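Local atomic coordinates of endo-beta-mannanase (Opitutaceae bacterium TAV5, PDB entry 7BOB), a protein that probably releases mannose units from the ends of beta-1,4-linked manno-oligosaccharides as a homotrimeric exo-beta-1,4-mannosidase of glycoside hydrolase family 5. Residues L338-I343 with K349-F354. Numbering follows the deposited sequence.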
loop_
_atom_site.group_PDB
_atom_site.type_symbol
_atom_site.label_atom_id
_atom_site.label_comp_id
_atom_site.label_asym_id
_atom_site.label_seq_id
_atom_site.Cartn_x
_atom_site.Cartn_y
_atom_site.Cartn_z
ATOM N N LEU A 338 12.324 -1.556 -32.221
ATOM C CA LEU A 338 13.288 -2.420 -31.557
ATOM C C LEU A 338 14.047 -3.312 -32.541
ATOM O O LEU A 338 14.780 -4.215 -32.111
ATOM C CB LEU A 338 12.567 -3.267 -30.512
ATOM C CG LEU A 338 11.768 -2.394 -29.518
ATOM C CD1 LEU A 338 11.064 -3.249 -28.490
ATOM C CD2 LEU A 338 12.707 -1.370 -28.832
ATOM N N GLY A 339 13.861 -3.106 -33.844
ATOM C CA GLY A 339 14.441 -4.021 -34.817
ATOM C C GLY A 339 15.963 -4.018 -34.770
ATOM O O GLY A 339 16.602 -2.989 -34.528
ATOM N N LEU A 340 16.544 -5.201 -34.964
ATOM C CA LEU A 340 17.949 -5.271 -35.327
ATOM C C LEU A 340 18.172 -4.698 -36.717
ATOM O O LEU A 340 19.265 -4.195 -37.020
ATOM C CB LEU A 340 18.437 -6.719 -35.254
ATOM C CG LEU A 340 19.817 -6.999 -35.868
ATOM C CD1 LEU A 340 20.964 -6.525 -34.936
ATOM C CD2 LEU A 340 19.963 -8.469 -36.247
ATOM N N VAL A 341 17.121 -4.686 -37.525
ATOM C CA VAL A 341 17.191 -4.448 -38.953
ATOM C C VAL A 341 16.135 -3.414 -39.339
ATOM O O VAL A 341 15.011 -3.436 -38.823
ATOM C CB VAL A 341 16.982 -5.788 -39.686
ATOM C CG1 VAL A 341 16.453 -5.574 -41.060
ATOM C CG2 VAL A 341 18.279 -6.612 -39.671
ATOM N N ASP A 342 16.480 -2.540 -40.248
ATOM C CA ASP A 342 15.563 -1.545 -40.716
ATOM C C ASP A 342 14.676 -2.072 -41.825
ATOM O O ASP A 342 14.723 -3.222 -42.191
ATOM C CB ASP A 342 16.285 -0.286 -41.178
ATOM C CG ASP A 342 17.098 -0.495 -42.389
ATOM O OD1 ASP A 342 17.080 -1.585 -42.928
ATOM O OD2 ASP A 342 17.777 0.426 -42.823
ATOM N N ILE A 343 13.924 -1.161 -42.410
ATOM C CA ILE A 343 12.984 -1.430 -43.471
ATOM C C ILE A 343 13.565 -1.987 -44.732
ATOM O O ILE A 343 12.884 -2.660 -45.454
ATOM C CB ILE A 343 12.293 -0.151 -43.884
ATOM C CG1 ILE A 343 13.336 0.827 -44.421
ATOM C CG2 ILE A 343 11.502 0.404 -42.706
ATOM C CD1 ILE A 343 13.406 0.880 -45.922
ATOM N N LYS A 349 22.629 0.920 -37.959
ATOM C CA LYS A 349 23.863 1.510 -37.469
ATOM C C LYS A 349 23.855 1.497 -35.941
ATOM O O LYS A 349 22.896 1.960 -35.307
ATOM C CB LYS A 349 24.013 2.931 -38.016
ATOM C CG LYS A 349 25.345 3.596 -37.704
ATOM C CD LYS A 349 25.251 5.101 -37.943
ATOM C CE LYS A 349 26.444 5.856 -37.360
ATOM N NZ LYS A 349 26.359 7.314 -37.674
ATOM N N GLY A 350 24.896 0.912 -35.350
ATOM C CA GLY A 350 25.011 0.787 -33.915
ATOM C C GLY A 350 24.871 -0.628 -33.393
ATOM O O GLY A 350 25.386 -0.923 -32.305
ATOM N N LEU A 351 24.223 -1.523 -34.142
ATOM C CA LEU A 351 23.924 -2.867 -33.658
ATOM C C LEU A 351 24.732 -3.969 -34.347
ATOM O O LEU A 351 24.596 -5.144 -33.968
ATOM C CB LEU A 351 22.417 -3.142 -33.802
ATOM C CG LEU A 351 21.442 -2.069 -33.249
ATOM C CD1 LEU A 351 19.989 -2.519 -33.355
ATOM C CD2 LEU A 351 21.775 -1.665 -31.810
ATOM N N GLU A 352 25.582 -3.623 -35.328
ATOM C CA GLU A 352 26.328 -4.627 -36.101
ATOM C C GLU A 352 27.122 -5.571 -35.211
ATOM O O GLU A 352 27.371 -6.718 -35.594
ATOM C CB GLU A 352 27.294 -3.962 -37.101
ATOM C CG GLU A 352 26.772 -2.668 -37.754
ATOM C CD GLU A 352 26.838 -1.457 -36.797
ATOM O OE1 GLU A 352 27.680 -1.467 -35.860
ATOM O OE2 GLU A 352 26.037 -0.506 -36.961
ATOM N N TYR A 353 27.498 -5.127 -34.009
ATOM C CA TYR A 353 28.341 -5.974 -33.177
ATOM C C TYR A 353 27.657 -7.280 -32.804
ATOM O O TYR A 353 28.337 -8.302 -32.656
ATOM C CB TYR A 353 28.765 -5.260 -31.896
ATOM C CG TYR A 353 29.593 -6.174 -31.042
ATOM C CD1 TYR A 353 30.867 -6.580 -31.470
ATOM C CD2 TYR A 353 29.107 -6.671 -29.842
ATOM C CE1 TYR A 353 31.645 -7.432 -30.708
ATOM C CE2 TYR A 353 29.877 -7.524 -29.061
ATOM C CZ TYR A 353 31.150 -7.906 -29.507
ATOM O OH TYR A 353 31.931 -8.756 -28.749
ATOM N N PHE A 354 26.332 -7.272 -32.590
ATOM C CA PHE A 354 25.662 -8.546 -32.333
ATOM C C PHE A 354 25.938 -9.546 -33.456
ATOM O O PHE A 354 26.156 -10.735 -33.200
ATOM C CB PHE A 354 24.154 -8.363 -32.164
ATOM C CG PHE A 354 23.426 -9.659 -31.913
ATOM C CD1 PHE A 354 23.919 -10.568 -30.983
ATOM C CD2 PHE A 354 22.283 -9.986 -32.631
ATOM C CE1 PHE A 354 23.276 -11.767 -30.748
ATOM C CE2 PHE A 354 21.627 -11.195 -32.404
ATOM C CZ PHE A 354 22.113 -12.087 -31.465
#
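Leu340 and Leu351 lie alongside each other, pointing opposite ways, each putting a methyl group against the root of the other. CD1 of Leu340 lies 3.9 Å from CB of Leu351, while CD1 of Leu351 comes within 4.0 Å of CA of Leu340. A chi1 of 169° sets the CG of Leu340 trans to its amide nitrogen, carries the branch end over to residues 349-354 and places the same CD1 at the edge of the Phe354 ring, near the ring plane, 4.4 Å from CD2. These apolar touches are buried but small, and no hydrogen bond joins the two segments.

Two backbone oxygens beside the contact find partners other than across it. CD1 of Leu351 packs 3.6 Å from the carbonyl O of Gly339, an oxygen that accepts a hydrogen bond from NZ of Lys348, and the backbone of Leu340 also bonds to Lys348 and to Cys318. Within 349-354, the N of Phe354 bonds to O of Leu351 at 3.1 Å, where the chain leads into helix 352-364.

Trp316, on strand 311-316, touches Leu340, Leu351 and Phe354, and Phe282 meets the Phe354 ring edge-to-face. The contact thus packs the loop following the eighth strand of the (beta/alpha)8 barrel, the fold of family 5 glycoside hydrolases, against the start of the helix that comes after it.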